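Local coordinates for protein aminoglycoside phosphotransferase (Mycobacterium smegmatis, PDB 6EF6) that phosphorylates (S)-1-amino-2-propanol, acting as the aminopropanol kinase of an aminoacetone-utilization bacterial microcompartment, at residues T36-S41 and V103-G108; Q73-P78 and G171-D176; D138-T143 and L237-S242; A268-E273 and F308-L313. All coordinates share one frame; numbering follows the deposited sequence.

Interaction 1. Residues T36-S41 and V103-G108; sequences THYDVS and VPARDG
R106, in the type I beta turn A105-G108 beside the outermost strand 112-114, lays its aliphatic chain across the carbonyl of H37. Its backbone N gives H37 O a hydrogen bond of 2.7 Å, with an N-H...O angle of 147°. From there CB and CG both stay close to the same oxygen, CG of R106 lying 3.2 Å from H37 O. CD moves on along the backbone, 3.6 Å from T36 O. A bend at chi3 (52°) turns the guanidinium toward D39, where NH1 of R106 meets OD1 of D39 at 3.1 Å. This salt bridge has a weak hydrogen-bond angle, and the carboxylate and guanidinium planes stand 88° apart. Away from this pair, the Y38 ring turns an edge to the V103 and P104 carbonyls, with CE1 of Y38 3.4 Å from V103 O and 3.9 Å from CB of A105. One water joins Y38 OH to V103 O, and a second joins D39 N to P104 O. Beyond the two loops, Y38 makes an edge-to-face pair with H128 and touches V112. Chemically, a backbone bond and a buried tyrosine tie the loops together, whereas the exposed salt bridge is weakly aligned and probably solvent-screened.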
loop_
_atom_site.group_PDB
_atom_site.type_symbol
_atom_site.label_atom_id
_atom_site.label_comp_id
_atom_site.label_asym_id
_atom_site.label_seq_id
_atom_site.Cartn_x
_atom_site.Cartn_y
_atom_site.Cartn_z
ATOM N N THR A 36 20.454 7.731 18.165
ATOM C CA THR A 36 21.690 7.357 18.837
ATOM C C THR A 36 22.217 6.018 18.339
ATOM O O THR A 36 23.385 5.698 18.600
ATOM C CB THR A 36 21.523 7.324 20.358
ATOM O OG1 THR A 36 20.655 6.249 20.710
ATOM C CG2 THR A 36 20.922 8.605 20.849
ATOM N N HIS A 37 21.391 5.229 17.653
ATOM C CA HIS A 37 21.811 3.915 17.164
ATOM C C HIS A 37 22.432 3.956 15.776
ATOM O O HIS A 37 22.846 2.918 15.266
ATOM C CB HIS A 37 20.631 2.946 17.200
ATOM C CG HIS A 37 20.194 2.638 18.587
ATOM N ND1 HIS A 37 19.335 3.458 19.289
ATOM C CD2 HIS A 37 20.548 1.647 19.436
ATOM C CE1 HIS A 37 19.163 2.968 20.503
ATOM N NE2 HIS A 37 19.895 1.875 20.623
ATOM N N TYR A 38 22.552 5.122 15.181
ATOM C CA TYR A 38 23.070 5.294 13.841
ATOM C C TYR A 38 24.214 6.295 13.872
ATOM O O TYR A 38 24.374 7.070 14.821
ATOM C CB TYR A 38 21.952 5.768 12.903
ATOM C CG TYR A 38 20.823 4.755 12.790
ATOM C CD1 TYR A 38 20.905 3.672 11.896
ATOM C CD2 TYR A 38 19.666 4.875 13.545
ATOM C CE1 TYR A 38 19.876 2.755 11.770
ATOM C CE2 TYR A 38 18.620 3.961 13.412
ATOM C CZ TYR A 38 18.725 2.909 12.507
ATOM O OH TYR A 38 17.698 2.015 12.367
ATOM N N ASP A 39 25.022 6.257 12.814
ATOM C CA ASP A 39 26.190 7.112 12.736
ATOM C C ASP A 39 25.840 8.561 12.468
ATOM O O ASP A 39 26.666 9.440 12.734
ATOM C CB ASP A 39 27.174 6.567 11.712
ATOM C CG ASP A 39 27.938 5.377 12.243
ATOM O OD1 ASP A 39 28.277 5.386 13.450
ATOM O OD2 ASP A 39 28.179 4.427 11.476
ATOM N N VAL A 40 24.639 8.835 11.975
ATOM C CA VAL A 40 24.217 10.215 11.823
ATOM C C VAL A 40 24.124 10.875 13.196
ATOM O O VAL A 40 23.709 10.256 14.185
ATOM C CB VAL A 40 22.881 10.255 11.065
ATOM C CG1 VAL A 40 21.819 9.507 11.846
ATOM C CG2 VAL A 40 22.485 11.695 10.801
ATOM N N SER A 41 24.511 12.148 13.257
ATOM C CA SER A 41 24.551 12.875 14.524
ATOM C C SER A 41 23.230 12.744 15.281
ATOM O O SER A 41 22.142 12.769 14.693
ATOM C CB SER A 41 24.859 14.347 14.260
ATOM O OG SER A 41 24.561 15.132 15.389
ATOM N N VAL A 103 19.690 1.300 5.911
ATOM C CA VAL A 103 20.916 1.729 6.594
ATOM C C VAL A 103 21.010 0.936 7.894
ATOM O O VAL A 103 20.184 1.151 8.791
ATOM C CB VAL A 103 20.883 3.234 6.886
ATOM C CG1 VAL A 103 22.087 3.672 7.756
ATOM C CG2 VAL A 103 20.864 3.993 5.612
ATOM N N PRO A 104 21.965 0.030 8.041
ATOM C CA PRO A 104 22.065 -0.690 9.312
ATOM C C PRO A 104 22.492 0.215 10.454
ATOM O O PRO A 104 23.192 1.215 10.269
ATOM C CB PRO A 104 23.132 -1.759 9.042
ATOM C CG PRO A 104 23.117 -1.934 7.556
ATOM C CD PRO A 104 22.848 -0.558 7.020
ATOM N N ALA A 105 22.045 -0.166 11.645
ATOM C CA ALA A 105 22.416 0.526 12.871
ATOM C C ALA A 105 23.883 0.262 13.185
ATOM O O ALA A 105 24.572 -0.497 12.481
ATOM C CB ALA A 105 21.542 0.061 14.029
ATOM N N ARG A 106 24.362 0.859 14.287
ATOM C CA ARG A 106 25.785 0.791 14.593
ATOM C C ARG A 106 26.240 -0.606 14.988
ATOM O O ARG A 106 27.448 -0.861 15.010
ATOM C CB ARG A 106 26.130 1.752 15.733
ATOM C CG ARG A 106 26.039 3.186 15.342
ATOM C CD ARG A 106 25.898 4.086 16.584
ATOM N NE ARG A 106 26.922 3.852 17.615
ATOM C CZ ARG A 106 28.173 4.296 17.541
ATOM N NH1 ARG A 106 28.575 4.939 16.459
ATOM N NH2 ARG A 106 29.036 4.066 18.515
ATOM N N ASP A 107 25.306 -1.494 15.318
ATOM C CA ASP A 107 25.605 -2.880 15.635
ATOM C C ASP A 107 25.241 -3.810 14.491
ATOM O O ASP A 107 25.316 -5.035 14.649
ATOM C CB ASP A 107 24.854 -3.326 16.892
ATOM C CG ASP A 107 23.335 -3.259 16.731
ATOM O OD1 ASP A 107 22.868 -2.761 15.709
ATOM O OD2 ASP A 107 22.631 -3.698 17.675
ATOM N N GLY A 108 24.885 -3.250 13.353
ATOM C CA GLY A 108 24.649 -4.029 12.154
ATOM C C GLY A 108 23.223 -4.464 11.953
ATOM O O GLY A 108 22.918 -5.069 10.917
HETATM O O HOH W 1 17.716 0.476 10.139
HETATM O O HOH W 2 24.486 3.363 11.363
#

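Interaction 2. Residues Q73-P78 and G171-D176; sequences QDYHQP and GRFSWD
F173 meets Y75 and H76 because its chi1 of 60° sets the ring between its own backbone N and carbonyl carbon, while Y75 holds CG anti to the backbone N (chi1 -161°). The three rings form an aromatic cluster between the loops leading into helices 78-94 and 177-180. F173 and Y75 make an offset edge-to-face pair: the edge of F173 faces the Y75 ring, the centroids are 5.6 Å apart and the planes lie at 81°. The closest carbons are CE2 of F173 and CZ of Y75, 3.9 Å apart. Against H76 the same phenyl group lies obliquely, CE2 of F173 reaching to 3.6 Å from CE1 of H76. The imidazole has Y75 CD2 over one face and R172 NH1 over the opposite one, both offset toward the rim; the R172 chain, bent at chi2 and chi3, crosses it at about a right angle. Much of the polar rim is satisfied by residues 254-256, which follow D252 of a sodium site: D254 O accepts from H76 NE2 and R172 NH2, C256 O accepts from R172 NE, and D255 OD1 pairs with Y75 OH. That hydroxyl also bonds W187 NE1 of the amine-ligand pocket, probably putting Y75 in its second shell. At the far end, OH of Y75 lies near the plane of the W175 indole, at its edge, 3.8 Å from CH2.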
loop_
_atom_site.group_PDB
_atom_site.type_symbol
_atom_site.label_atom_id
_atom_site.label_comp_id
_atom_site.label_asym_id
_atom_site.label_seq_id
_atom_site.Cartn_x
_atom_site.Cartn_y
_atom_site.Cartn_z
ATOM N N GLN A 73 2.395 1.555 16.522
ATOM C CA GLN A 73 2.320 0.540 17.557
ATOM C C GLN A 73 1.443 -0.617 17.104
ATOM O O GLN A 73 0.414 -0.420 16.461
ATOM C CB GLN A 73 1.737 1.164 18.833
ATOM C CG GLN A 73 1.339 0.162 19.892
ATOM C CD GLN A 73 0.712 0.820 21.105
ATOM O OE1 GLN A 73 1.173 1.867 21.563
ATOM N NE2 GLN A 73 -0.354 0.213 21.622
ATOM N N ASP A 74 1.879 -1.836 17.413
ATOM C CA ASP A 74 1.082 -3.056 17.389
ATOM C C ASP A 74 0.829 -3.618 15.987
ATOM O O ASP A 74 0.274 -4.710 15.878
ATOM C CB ASP A 74 -0.262 -2.920 18.132
ATOM C CG ASP A 74 -0.086 -2.898 19.642
ATOM O OD1 ASP A 74 0.814 -3.606 20.144
ATOM O OD2 ASP A 74 -0.832 -2.161 20.325
ATOM N N TYR A 75 1.219 -2.934 14.916
ATOM C CA TYR A 75 0.854 -3.432 13.587
ATOM C C TYR A 75 1.702 -4.627 13.177
ATOM O O TYR A 75 1.164 -5.598 12.635
ATOM C CB TYR A 75 0.959 -2.317 12.552
ATOM C CG TYR A 75 0.204 -2.526 11.227
ATOM C CD1 TYR A 75 -1.188 -2.692 11.207
ATOM C CD2 TYR A 75 0.875 -2.454 10.028
ATOM C CE1 TYR A 75 -1.884 -2.832 9.997
ATOM C CE2 TYR A 75 0.176 -2.608 8.789
ATOM C CZ TYR A 75 -1.176 -2.787 8.808
ATOM O OH TYR A 75 -1.892 -2.901 7.626
ATOM N N HIS A 76 3.022 -4.590 13.417
ATOM C CA HIS A 76 3.882 -5.712 13.070
ATOM C C HIS A 76 4.751 -6.103 14.250
ATOM O O HIS A 76 5.102 -5.268 15.087
ATOM C CB HIS A 76 4.864 -5.342 11.961
ATOM C CG HIS A 76 4.229 -5.077 10.636
ATOM N ND1 HIS A 76 3.413 -5.987 10.002
ATOM C CD2 HIS A 76 4.348 -4.018 9.802
ATOM C CE1 HIS A 76 3.020 -5.472 8.842
ATOM N NE2 HIS A 76 3.575 -4.283 8.700
ATOM N N GLN A 77 5.148 -7.376 14.251
ATOM C CA GLN A 77 6.255 -7.869 15.048
ATOM C C GLN A 77 7.562 -7.681 14.294
ATOM O O GLN A 77 7.579 -7.569 13.066
ATOM C CB GLN A 77 6.069 -9.356 15.326
ATOM C CG GLN A 77 4.794 -9.695 16.070
ATOM C CD GLN A 77 4.674 -8.946 17.382
ATOM O OE1 GLN A 77 3.797 -8.094 17.553
ATOM N NE2 GLN A 77 5.560 -9.260 18.318
ATOM N N PRO A 78 8.698 -7.702 14.980
ATOM C CA PRO A 78 9.955 -7.415 14.267
ATOM C C PRO A 78 10.297 -8.415 13.178
ATOM O O PRO A 78 10.826 -8.008 12.149
ATOM C CB PRO A 78 11.016 -7.374 15.375
ATOM C CG PRO A 78 10.273 -7.236 16.632
ATOM C CD PRO A 78 8.900 -7.827 16.439
ATOM N N GLY A 171 7.828 -14.508 6.933
ATOM C CA GLY A 171 6.511 -14.383 7.503
ATOM C C GLY A 171 5.904 -13.029 7.219
ATOM O O GLY A 171 6.472 -12.012 7.637
ATOM N N ARG A 172 4.786 -13.016 6.505
ATOM C CA ARG A 172 4.014 -11.790 6.350
ATOM C C ARG A 172 2.534 -12.139 6.428
ATOM O O ARG A 172 2.141 -13.268 6.143
ATOM C CB ARG A 172 4.246 -11.068 5.017
ATOM C CG ARG A 172 5.652 -10.550 4.824
ATOM C CD ARG A 172 5.975 -9.367 5.734
ATOM N NE ARG A 172 5.081 -8.239 5.499
ATOM C CZ ARG A 172 5.169 -7.049 6.071
ATOM N NH1 ARG A 172 6.099 -6.782 6.968
ATOM N NH2 ARG A 172 4.343 -6.115 5.731
ATOM N N PHE A 173 1.721 -11.172 6.816
ATOM C CA PHE A 173 0.280 -11.365 6.900
ATOM C C PHE A 173 -0.364 -11.432 5.520
ATOM O O PHE A 173 0.299 -11.315 4.479
ATOM C CB PHE A 173 -0.360 -10.346 7.851
ATOM C CG PHE A 173 -0.183 -8.869 7.487
ATOM C CD1 PHE A 173 0.183 -8.427 6.216
ATOM C CD2 PHE A 173 -0.406 -7.894 8.458
ATOM C CE1 PHE A 173 0.315 -7.085 5.944
ATOM C CE2 PHE A 173 -0.298 -6.527 8.141
ATOM C CZ PHE A 173 0.059 -6.139 6.911
ATOM N N SER A 174 -1.667 -11.712 5.512
ATOM C CA SER A 174 -2.425 -11.963 4.287
ATOM C C SER A 174 -3.558 -10.961 4.092
ATOM O O SER A 174 -4.188 -10.505 5.070
ATOM C CB SER A 174 -3.047 -13.353 4.291
ATOM O OG SER A 174 -2.010 -14.334 4.330
ATOM N N TRP A 175 -3.805 -10.635 2.825
ATOM C CA TRP A 175 -4.927 -9.823 2.407
ATOM C C TRP A 175 -5.885 -10.769 1.705
ATOM O O TRP A 175 -6.259 -10.553 0.561
ATOM C CB TRP A 175 -4.483 -8.668 1.506
ATOM C CG TRP A 175 -3.592 -7.721 2.217
ATOM C CD1 TRP A 175 -2.204 -7.612 2.127
ATOM C CD2 TRP A 175 -3.990 -6.701 3.157
ATOM N NE1 TRP A 175 -1.752 -6.632 2.959
ATOM C CE2 TRP A 175 -2.804 -6.066 3.615
ATOM C CE3 TRP A 175 -5.229 -6.279 3.687
ATOM C CZ2 TRP A 175 -2.826 -5.041 4.528
ATOM C CZ3 TRP A 175 -5.232 -5.264 4.639
ATOM C CH2 TRP A 175 -4.047 -4.639 5.026
ATOM N N ASP A 176 -6.293 -11.815 2.416
ATOM C CA ASP A 176 -7.291 -12.759 1.927
ATOM C C ASP A 176 -8.681 -12.325 2.352
ATOM O O ASP A 176 -8.839 -11.273 2.962
ATOM C CB ASP A 176 -6.952 -14.180 2.381
ATOM C CG ASP A 176 -6.815 -14.339 3.890
ATOM O OD1 ASP A 176 -7.058 -13.376 4.608
ATOM O OD2 ASP A 176 -6.488 -15.461 4.316
#

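Interaction 3. Residues D138-T143 and L237-S242; sequences DEESLT and LLVDSS
E140 and L142 clasp the short strand 237-239 through two backbone hydrogen bonds. V239 N donates to E140 O at 3.0 Å with an N-H...O angle of 165°, and L142 N donates to L237 O, also at 3.0 Å, with an angle of 154°. This pattern makes S141 and L238 a non-hydrogen-bonded antiparallel pair, isolated as a single beta bridge, with their CA atoms 4.1 Å apart. Through it, the linker between strand 124-130 and helix 147-163 is attached to the hairpin 237-239/248-250 of the kinase-like fold. CA-H...O contacts support the pairing, one from L238 CA to E140 O and the other from S141 CA to L237 O. S242 OG also approaches E140 OE2, but that distance is unusually short and S242 is poorly ordered, which makes its details doubtful.

Farther out the contact is apolar. L142 spreads its two methyls over the alternate strand residues L237 and V239: CD1 touches CD2 of L237 at 3.6 Å, and CD2 touches CG1 of V239 at 3.7 Å. L237 continues this layer onto L150 and I153 of helix 147-163. L238 turns its CD2 instead to CB of S141. The E140 chain, extended beyond CG, crosses V239 at about a right angle, with CG of E140 3.5 Å from CG2 of V239. Its other carboxylate oxygen is held by a water that donates to both partners, lying 2.7 Å from E140 OE1 and 2.8 Å from V239 O.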
loop_
_atom_site.group_PDB
_atom_site.type_symbol
_atom_site.label_atom_id
_atom_site.label_comp_id
_atom_site.label_asym_id
_atom_site.label_seq_id
_atom_site.Cartn_x
_atom_site.Cartn_y
_atom_site.Cartn_z
ATOM N N ASP A 138 8.809 19.702 -1.189
ATOM C CA ASP A 138 7.533 18.966 -1.214
ATOM C C ASP A 138 7.767 17.640 -1.931
ATOM O O ASP A 138 8.396 17.616 -2.986
ATOM C CB ASP A 138 6.445 19.757 -1.941
ATOM C CG ASP A 138 6.037 21.012 -1.192
ATOM O OD1 ASP A 138 6.075 20.996 0.058
ATOM O OD2 ASP A 138 5.679 22.014 -1.856
ATOM N N GLU A 139 7.261 16.557 -1.339
ATOM C CA GLU A 139 7.500 15.221 -1.872
ATOM C C GLU A 139 6.924 15.099 -3.275
ATOM O O GLU A 139 5.808 15.542 -3.547
ATOM C CB GLU A 139 6.816 14.186 -0.989
ATOM C CG GLU A 139 7.331 14.142 0.438
ATOM C CD GLU A 139 6.568 15.067 1.368
ATOM O OE1 GLU A 139 5.808 15.925 0.877
ATOM O OE2 GLU A 139 6.711 14.932 2.597
ATOM N N GLU A 140 7.666 14.445 -4.154
ATOM C CA GLU A 140 7.267 14.342 -5.547
ATOM C C GLU A 140 7.101 12.876 -5.919
ATOM O O GLU A 140 8.012 12.058 -5.721
ATOM C CB GLU A 140 8.260 15.029 -6.479
ATOM C CG GLU A 140 7.769 15.116 -7.912
ATOM C CD GLU A 140 8.718 15.888 -8.815
ATOM O OE1 GLU A 140 9.686 16.487 -8.298
ATOM O OE2 GLU A 140 8.491 15.890 -10.044
ATOM N N SER A 141 5.928 12.559 -6.448
ATOM C CA SER A 141 5.562 11.201 -6.807
ATOM C C SER A 141 4.963 11.176 -8.212
ATOM O O SER A 141 4.746 12.209 -8.850
ATOM C CB SER A 141 4.505 10.649 -5.838
ATOM O OG SER A 141 3.240 11.303 -6.002
ATOM N N LEU A 142 4.686 9.973 -8.707
ATOM C CA LEU A 142 3.859 9.853 -9.900
ATOM C C LEU A 142 2.515 10.564 -9.702
ATOM O O LEU A 142 2.018 10.718 -8.583
ATOM C CB LEU A 142 3.604 8.372 -10.184
ATOM C CG LEU A 142 4.821 7.525 -10.580
ATOM C CD1 LEU A 142 4.383 6.124 -10.981
ATOM C CD2 LEU A 142 5.654 8.161 -11.693
ATOM N N THR A 143 1.904 10.971 -10.820
ATOM C CA THR A 143 0.659 11.734 -10.836
ATOM C C THR A 143 -0.389 10.962 -11.622
ATOM O O THR A 143 -0.144 9.871 -12.139
ATOM C CB THR A 143 0.862 13.118 -11.479
ATOM O OG1 THR A 143 1.062 12.970 -12.897
ATOM C CG2 THR A 143 2.067 13.860 -10.852
ATOM N N LEU A 237 5.215 5.978 -5.250
ATOM C CA LEU A 237 6.281 5.875 -6.242
ATOM C C LEU A 237 6.877 7.264 -6.374
ATOM O O LEU A 237 6.331 8.139 -7.058
ATOM C CB LEU A 237 5.750 5.322 -7.570
ATOM C CG LEU A 237 5.670 3.776 -7.626
ATOM C CD1 LEU A 237 4.568 3.230 -6.734
ATOM C CD2 LEU A 237 5.499 3.290 -9.055
ATOM N N LEU A 238 7.968 7.452 -5.672
ATOM C CA LEU A 238 8.657 8.734 -5.611
ATOM C C LEU A 238 9.557 8.923 -6.825
ATOM O O LEU A 238 10.162 7.978 -7.325
ATOM C CB LEU A 238 9.497 8.886 -4.327
ATOM C CG LEU A 238 8.673 8.826 -3.038
ATOM C CD1 LEU A 238 9.575 9.267 -1.875
ATOM C CD2 LEU A 238 7.400 9.652 -3.055
ATOM N N VAL A 239 9.660 10.161 -7.315
ATOM C CA VAL A 239 10.417 10.428 -8.537
ATOM C C VAL A 239 11.436 11.529 -8.321
ATOM O O VAL A 239 11.223 12.446 -7.533
ATOM C CB VAL A 239 9.510 10.807 -9.722
ATOM C CG1 VAL A 239 8.591 9.702 -10.029
ATOM C CG2 VAL A 239 8.735 12.067 -9.399
ATOM N N ASP A 240 12.524 11.453 -9.077
ATOM C CA ASP A 240 13.523 12.520 -9.107
ATOM C C ASP A 240 13.315 13.505 -10.254
ATOM O O ASP A 240 14.139 14.408 -10.428
ATOM C CB ASP A 240 14.952 11.942 -9.142
ATOM C CG ASP A 240 15.294 11.264 -10.463
ATOM O OD1 ASP A 240 14.425 11.231 -11.366
ATOM O OD2 ASP A 240 16.443 10.761 -10.596
ATOM N N SER A 241 12.240 13.366 -11.032
ATOM C CA SER A 241 11.915 14.314 -12.095
ATOM C C SER A 241 10.406 14.310 -12.290
ATOM O O SER A 241 9.745 13.299 -12.048
ATOM C CB SER A 241 12.575 13.959 -13.445
ATOM O OG SER A 241 13.967 13.689 -13.331
ATOM N N SER A 242 9.861 15.445 -12.737
ATOM C CA SER A 242 8.452 15.507 -13.112
ATOM C C SER A 242 8.206 15.059 -14.549
ATOM O O SER A 242 7.049 14.813 -14.919
ATOM C CB SER A 242 7.896 16.928 -12.923
ATOM O OG SER A 242 8.507 17.601 -11.833
HETATM O O HOH W 3 11.858 15.166 -7.414
#

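Interaction 4. Residues A268-E273 and F308-L313; sequences AVSFIE and FLRRLL
S270 and E273 are each met by an arginine from one turn of helix 303-320. Hydrogen bonds to a neutral acceptor come first. R310 grips S270 side-on, NE reaching S270 OG at 2.9 Å and NH2 of R310 reaching the same OG at 3.0 Å. The oxygen lies only 7° out of the guanidinium plane, so a two-nitrogen fork fixes the rotation of the R310 head; S270 OG is bonded also to T267 O.

The charged pair is E273 with R311. NH1 of R311 bonds OE1 of E273 at 2.8 Å, on the anti side of the carboxylate and tilted out of its plane, and the two flat groups stand 78° apart. Chi2 of E273 bends its chain (88°), bringing OE2 back to F271 N of the type II turn V269-I272, a weak bond of 2.9 Å. Y334 reinforces this buried pair, its OH hydrogen-bonded to E273 OE1 and its carbonyl O to R311 NH2.

The aliphatic part of R311 lies along the carboxylate, its CD 3.3 Å from OE1 of E273. R310 also forms a salt bridge with D231 of a sodium site and touches the bound (2R)-1-methoxypropan-2-amine; the serine fork therefore positions a residue of the amine-ligand pocket.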
loop_
_atom_site.group_PDB
_atom_site.type_symbol
_atom_site.label_atom_id
_atom_site.label_comp_id
_atom_site.label_asym_id
_atom_site.label_seq_id
_atom_site.Cartn_x
_atom_site.Cartn_y
_atom_site.Cartn_z
ATOM N N ALA A 268 -3.866 1.051 -6.740
ATOM C CA ALA A 268 -3.462 2.138 -7.625
ATOM C C ALA A 268 -4.474 3.274 -7.631
ATOM O O ALA A 268 -4.094 4.424 -7.875
ATOM C CB ALA A 268 -3.300 1.577 -9.027
ATOM N N VAL A 269 -5.762 2.974 -7.444
ATOM C CA VAL A 269 -6.804 3.979 -7.486
ATOM C C VAL A 269 -7.383 4.254 -6.096
ATOM O O VAL A 269 -8.499 4.781 -5.957
ATOM C CB VAL A 269 -7.878 3.635 -8.516
ATOM C CG1 VAL A 269 -7.292 3.744 -9.937
ATOM C CG2 VAL A 269 -8.447 2.265 -8.317
ATOM N N SER A 270 -6.559 4.074 -5.071
ATOM C CA SER A 270 -6.974 4.318 -3.688
ATOM C C SER A 270 -7.542 5.711 -3.552
ATOM O O SER A 270 -6.880 6.713 -3.901
ATOM C CB SER A 270 -5.791 4.220 -2.733
ATOM O OG SER A 270 -5.280 2.903 -2.643
ATOM N N PHE A 271 -8.748 5.785 -2.977
ATOM C CA PHE A 271 -9.461 7.036 -2.647
ATOM C C PHE A 271 -10.066 7.774 -3.850
ATOM O O PHE A 271 -10.830 8.735 -3.653
ATOM C CB PHE A 271 -8.623 8.016 -1.820
ATOM C CG PHE A 271 -8.215 7.461 -0.497
ATOM C CD1 PHE A 271 -9.140 7.208 0.498
ATOM C CD2 PHE A 271 -6.879 7.114 -0.261
ATOM C CE1 PHE A 271 -8.775 6.682 1.737
ATOM C CE2 PHE A 271 -6.518 6.581 0.979
ATOM C CZ PHE A 271 -7.441 6.354 1.938
ATOM N N ILE A 272 -9.768 7.331 -5.056
ATOM C CA ILE A 272 -10.163 7.965 -6.304
ATOM C C ILE A 272 -10.942 6.991 -7.193
ATOM O O ILE A 272 -11.079 7.225 -8.394
ATOM C CB ILE A 272 -8.978 8.657 -7.036
ATOM C CG1 ILE A 272 -7.851 7.676 -7.368
ATOM C CG2 ILE A 272 -8.449 9.810 -6.234
ATOM C CD1 ILE A 272 -6.701 8.313 -8.205
ATOM N N GLU A 273 -11.459 5.914 -6.588
ATOM C CA GLU A 273 -12.131 4.840 -7.317
ATOM C C GLU A 273 -13.367 5.322 -8.045
ATOM O O GLU A 273 -13.800 4.693 -9.011
ATOM C CB GLU A 273 -12.490 3.678 -6.368
ATOM C CG GLU A 273 -11.322 3.140 -5.547
ATOM C CD GLU A 273 -11.038 3.816 -4.202
ATOM O OE1 GLU A 273 -11.656 4.879 -3.920
ATOM O OE2 GLU A 273 -10.192 3.299 -3.487
ATOM N N PHE A 308 -13.271 -2.541 -6.215
ATOM C CA PHE A 308 -14.338 -2.561 -5.213
ATOM C C PHE A 308 -13.870 -3.126 -3.868
ATOM O O PHE A 308 -14.215 -2.596 -2.817
ATOM C CB PHE A 308 -15.571 -3.259 -5.756
ATOM C CG PHE A 308 -16.761 -3.056 -4.862
ATOM C CD1 PHE A 308 -17.320 -1.790 -4.708
ATOM C CD2 PHE A 308 -17.318 -4.080 -4.111
ATOM C CE1 PHE A 308 -18.371 -1.593 -3.841
ATOM C CE2 PHE A 308 -18.404 -3.849 -3.266
ATOM C CZ PHE A 308 -18.911 -2.613 -3.144
ATOM N N LEU A 309 -13.006 -4.137 -3.899
ATOM C CA LEU A 309 -12.393 -4.646 -2.664
ATOM C C LEU A 309 -11.614 -3.540 -1.967
ATOM O O LEU A 309 -11.743 -3.323 -0.751
ATOM C CB LEU A 309 -11.465 -5.831 -3.007
ATOM C CG LEU A 309 -10.691 -6.424 -1.836
ATOM C CD1 LEU A 309 -11.544 -6.846 -0.680
ATOM C CD2 LEU A 309 -9.799 -7.586 -2.274
ATOM N N ARG A 310 -10.775 -2.814 -2.726
ATOM C CA ARG A 310 -10.022 -1.698 -2.117
ATOM C C ARG A 310 -10.967 -0.636 -1.546
ATOM O O ARG A 310 -10.704 -0.090 -0.472
ATOM C CB ARG A 310 -9.077 -1.075 -3.167
ATOM C CG ARG A 310 -8.234 0.043 -2.648
ATOM C CD ARG A 310 -7.296 -0.424 -1.532
ATOM N NE ARG A 310 -6.217 0.534 -1.280
ATOM C CZ ARG A 310 -5.198 0.393 -0.462
ATOM N NH1 ARG A 310 -5.149 -0.701 0.316
ATOM N NH2 ARG A 310 -4.253 1.332 -0.341
ATOM N N ARG A 311 -12.029 -0.314 -2.288
ATOM C CA ARG A 311 -12.991 0.676 -1.826
ATOM C C ARG A 311 -13.571 0.314 -0.471
ATOM O O ARG A 311 -13.644 1.150 0.423
ATOM C CB ARG A 311 -14.107 0.798 -2.829
ATOM C CG ARG A 311 -15.074 1.961 -2.569
ATOM C CD ARG A 311 -14.444 3.318 -2.920
ATOM N NE ARG A 311 -15.356 4.427 -2.643
ATOM C CZ ARG A 311 -15.241 5.662 -3.111
ATOM N NH1 ARG A 311 -14.244 5.939 -3.947
ATOM N NH2 ARG A 311 -16.118 6.574 -2.810
ATOM N N LEU A 312 -14.007 -0.946 -0.284
ATOM C CA LEU A 312 -14.582 -1.355 0.997
ATOM C C LEU A 312 -13.539 -1.303 2.085
ATOM O O LEU A 312 -13.831 -0.923 3.206
ATOM C CB LEU A 312 -15.215 -2.745 0.902
ATOM C CG LEU A 312 -16.451 -2.863 0.027
ATOM C CD1 LEU A 312 -16.922 -4.352 0.020
ATOM C CD2 LEU A 312 -17.529 -1.975 0.570
ATOM N N LEU A 313 -12.319 -1.770 1.778
ATOM C CA LEU A 313 -11.252 -1.688 2.747
ATOM C C LEU A 313 -10.981 -0.271 3.214
ATOM O O LEU A 313 -10.726 -0.037 4.394
ATOM C CB LEU A 313 -9.987 -2.344 2.231
ATOM C CG LEU A 313 -9.934 -3.844 2.332
ATOM C CD1 LEU A 313 -8.879 -4.399 1.385
ATOM C CD2 LEU A 313 -9.696 -4.333 3.780
#

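Interaction 4 supplies R310 to the amine-ligand pocket, about 4 Å from the bound (2R)-1-methoxypropan-2-amine, and interaction 2 approaches that ligand from Y75, whose side chain is about 6 Å away. These two contacts do not touch, but their nearest atoms are only about 5 Å apart. Interaction 3 borders another site: the L238 side chain lies about 5 Å from benzoic acid, while the centre of interaction 3 is 28 Å from that of interaction 2, across the chain's centre. Interaction 1 is peripheral, its centre 38 Å from that of interaction 4, and V103 is about 10 Å from benzoic acid. Along the chain, interaction 2 crosses both interaction 1 and interaction 3.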